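Local coordinates for uncharacterized protein (Exiguobacterium sibiricum, PDB 3B77), which is of unknown function but carries a bacterial pleckstrin-homology domain followed by a helical region that probably serves in oligomerisation, at residues A16-Y21 with E40-N45. Numbering follows the deposited sequence.
Sequences AAADDY and EYCFTN
With CG anti to the backbone N (chi1 -154°) and the chain extended beyond it, E40 reaches from its strand to the turn that begins at A17, where residues 17-20 have helical backbone angles. In this PH-type antiparallel sheet, strand 39-44 runs between 30-35 and 47-52, and the turn, part of the loop after strand 6-7, lies over one face of it. The carboxylate ends beside the backbone N of A17 and A18: A18 N donates to E40 OE2 at 2.8 Å and 159°, coming in from above the carboxylate plane, 45° out of it. A17 N is also near that oxygen, but its angle is too poor for a hydrogen bond. The A18 N-H at the start of the turn would probably help to stabilise a negative charge on the buried carboxylate. The three alanines fit around the acid, A16 CB and A18 CB beside OE2 and A17 CB 3.7 Å from OE1, while L33 and L51 of the adjoining strands flank the E40 chain. A leucine in place of E40 would probably leave the A18 NH without its acceptor and the start of the turn less firmly tied to the sheet. Two residues along the strand, C42 adds the apolar touch: its CB lies 3.8 Å from A18 CB, and its SG, at 4.0 Å, rests against the same methyl.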
ATOM      1  N   ALA A  16     -56.841 -29.148  29.600  1.00 85.55           N
ATOM      2  CA  ALA A  16     -55.495 -29.726  29.494  1.00 82.94           C
ATOM      3  C   ALA A  16     -54.509 -29.012  30.388  1.00 80.74           C
ATOM      4  O   ALA A  16     -54.618 -27.805  30.602  1.00 79.11           O
ATOM      5  CB  ALA A  16     -55.021 -29.669  28.058  1.00 83.32           C
ATOM      6  N   ALA A  17     -53.537 -29.764  30.891  1.00 78.16           N
ATOM      7  CA  ALA A  17     -52.489 -29.204  31.741  1.00 77.45           C
ATOM      8  C   ALA A  17     -51.742 -28.065  31.017  1.00 76.98           C
ATOM      9  O   ALA A  17     -51.396 -27.055  31.622  1.00 76.53           O
ATOM     10  CB  ALA A  17     -51.517 -30.303  32.187  1.00 76.08           C
ATOM     11  N   ALA A  18     -51.540 -28.238  29.712  1.00 76.91           N
ATOM     12  CA  ALA A  18     -50.837 -27.280  28.872  1.00 76.81           C
ATOM     13  C   ALA A  18     -51.468 -25.876  28.843  1.00 76.62           C
ATOM     14  O   ALA A  18     -50.761 -24.895  28.687  1.00 76.81           O
ATOM     15  CB  ALA A  18     -50.725 -27.840  27.460  1.00 75.74           C
ATOM     16  N   ASP A  19     -52.784 -25.786  29.011  1.00 77.03           N
ATOM     17  CA  ASP A  19     -53.502 -24.509  28.920  1.00 77.73           C
ATOM     18  C   ASP A  19     -53.070 -23.524  30.003  1.00 77.70           C
ATOM     19  O   ASP A  19     -53.183 -22.324  29.827  1.00 77.75           O
ATOM     20  CB  ASP A  19     -55.018 -24.760  29.004  1.00 78.82           C
ATOM     21  CG  ASP A  19     -55.865 -23.600  28.448  1.00 79.80           C
ATOM     22  OD1 ASP A  19     -55.771 -23.299  27.243  1.00 81.43           O
ATOM     23  OD2 ASP A  19     -56.689 -23.026  29.196  1.00 82.72           O
ATOM     24  N   ASP A  20     -52.567 -24.033  31.121  1.00 78.21           N
ATOM     25  CA  ASP A  20     -52.095 -23.172  32.203  1.00 78.76           C
ATOM     26  C   ASP A  20     -50.841 -22.386  31.843  1.00 76.93           C
ATOM     27  O   ASP A  20     -50.574 -21.325  32.438  1.00 76.69           O
ATOM     28  CB  ASP A  20     -51.818 -24.006  33.446  1.00 80.67           C
ATOM     29  CG  ASP A  20     -53.087 -24.492  34.103  1.00 83.49           C
ATOM     30  OD1 ASP A  20     -54.037 -23.682  34.197  1.00 87.45           O
ATOM     31  OD2 ASP A  20     -53.133 -25.670  34.528  1.00 86.59           O
ATOM     32  N   TYR A  21     -50.083 -22.909  30.878  1.00 73.98           N
ATOM     33  CA  TYR A  21     -48.812 -22.324  30.480  1.00 71.76           C
ATOM     34  C   TYR A  21     -48.923 -21.538  29.196  1.00 69.39           C
ATOM     35  O   TYR A  21     -47.948 -20.967  28.743  1.00 68.64           O
ATOM     36  CB  TYR A  21     -47.752 -23.422  30.382  1.00 72.26           C
ATOM     37  CG  TYR A  21     -47.693 -24.217  31.658  1.00 73.41           C
ATOM     38  CD1 TYR A  21     -47.022 -23.728  32.766  1.00 73.87           C
ATOM     39  CD2 TYR A  21     -48.371 -25.428  31.782  1.00 73.31           C
ATOM     40  CE1 TYR A  21     -46.988 -24.434  33.957  1.00 74.43           C
ATOM     41  CE2 TYR A  21     -48.337 -26.143  32.963  1.00 73.64           C
ATOM     42  CZ  TYR A  21     -47.642 -25.644  34.052  1.00 74.04           C
ATOM     43  OH  TYR A  21     -47.595 -26.335  35.250  1.00 73.88           O
ATOM     44  N   GLU A  40     -47.246 -33.966  26.776  1.00 69.16           N
ATOM     45  CA  GLU A  40     -48.312 -33.119  26.260  1.00 68.28           C
ATOM     46  C   GLU A  40     -47.677 -32.109  25.286  1.00 66.22           C
ATOM     47  O   GLU A  40     -46.792 -31.352  25.673  1.00 65.79           O
ATOM     48  CB  GLU A  40     -48.995 -32.417  27.410  1.00 69.21           C
ATOM     49  CG  GLU A  40     -50.424 -32.041  27.121  1.00 71.50           C
ATOM     50  CD  GLU A  40     -51.244 -31.724  28.373  1.00 72.39           C
ATOM     51  OE1 GLU A  40     -51.275 -32.555  29.305  1.00 74.01           O
ATOM     52  OE2 GLU A  40     -51.890 -30.659  28.402  1.00 70.76           O
ATOM     53  N   TYR A  41     -48.091 -32.150  24.018  1.00 63.10           N
ATOM     54  CA  TYR A  41     -47.498 -31.332  22.962  1.00 60.59           C
ATOM     55  C   TYR A  41     -48.513 -30.298  22.498  1.00 59.68           C
ATOM     56  O   TYR A  41     -49.467 -30.623  21.820  1.00 59.39           O
ATOM     57  CB  TYR A  41     -47.083 -32.211  21.788  1.00 59.77           C
ATOM     58  CG  TYR A  41     -46.122 -33.302  22.150  1.00 59.29           C
ATOM     59  CD1 TYR A  41     -44.766 -33.082  22.161  1.00 59.18           C
ATOM     60  CD2 TYR A  41     -46.575 -34.568  22.466  1.00 61.05           C
ATOM     61  CE1 TYR A  41     -43.885 -34.084  22.476  1.00 60.16           C
ATOM     62  CE2 TYR A  41     -45.704 -35.589  22.791  1.00 60.16           C
ATOM     63  CZ  TYR A  41     -44.362 -35.342  22.790  1.00 60.76           C
ATOM     64  OH  TYR A  41     -43.478 -36.334  23.111  1.00 61.84           O
ATOM     65  N   CYS A  42     -48.278 -29.043  22.830  1.00 58.78           N
ATOM     66  CA  CYS A  42     -49.246 -27.984  22.585  1.00 57.98           C
ATOM     67  C   CYS A  42     -48.708 -27.036  21.546  1.00 57.12           C
ATOM     68  O   CYS A  42     -47.697 -26.405  21.775  1.00 57.93           O
ATOM     69  CB  CYS A  42     -49.464 -27.254  23.904  1.00 58.27           C
ATOM     70  SG  CYS A  42     -50.667 -25.969  23.919  1.00 60.07           S
ATOM     71  N   PHE A  43     -49.364 -26.983  20.388  1.00 56.56           N
ATOM     72  CA  PHE A  43     -48.955 -26.121  19.281  1.00 55.11           C
ATOM     73  C   PHE A  43     -49.838 -24.884  19.247  1.00 55.43           C
ATOM     74  O   PHE A  43     -51.018 -24.979  18.964  1.00 54.20           O
ATOM     75  CB  PHE A  43     -49.064 -26.852  17.951  1.00 54.71           C
ATOM     76  CG  PHE A  43     -48.150 -28.042  17.830  1.00 54.73           C
ATOM     77  CD1 PHE A  43     -48.533 -29.279  18.330  1.00 55.00           C
ATOM     78  CD2 PHE A  43     -46.921 -27.922  17.218  1.00 54.02           C
ATOM     79  CE1 PHE A  43     -47.696 -30.385  18.206  1.00 56.45           C
ATOM     80  CE2 PHE A  43     -46.092 -28.990  17.082  1.00 55.87           C
ATOM     81  CZ  PHE A  43     -46.468 -30.238  17.578  1.00 56.38           C
ATOM     82  N   THR A  44     -49.240 -23.728  19.529  1.00 56.36           N
ATOM     83  CA  THR A  44     -49.955 -22.451  19.538  1.00 56.46           C
ATOM     84  C   THR A  44     -49.481 -21.607  18.361  1.00 56.78           C
ATOM     85  O   THR A  44     -48.580 -22.030  17.602  1.00 56.54           O
ATOM     86  CB  THR A  44     -49.700 -21.632  20.844  1.00 56.30           C
ATOM     87  OG1 THR A  44     -48.452 -20.942  20.750  1.00 56.62           O
ATOM     88  CG2 THR A  44     -49.706 -22.522  22.085  1.00 54.49           C
ATOM     89  N   ASN A  45     -50.093 -20.423  18.218  1.00 55.72           N
ATOM     90  CA  ASN A  45     -49.701 -19.476  17.187  1.00 55.49           C
ATOM     91  C   ASN A  45     -48.302 -18.924  17.392  1.00 55.26           C
ATOM     92  O   ASN A  45     -47.657 -18.524  16.439  1.00 56.14           O
ATOM     93  CB  ASN A  45     -50.693 -18.316  17.078  1.00 56.02           C
ATOM     94  CG  ASN A  45     -50.912 -17.615  18.379  1.00 55.81           C
ATOM     95  OD1 ASN A  45     -50.987 -18.246  19.423  1.00 57.99           O
ATOM     96  ND2 ASN A  45     -51.022 -16.315  18.333  1.00 56.18           N
TER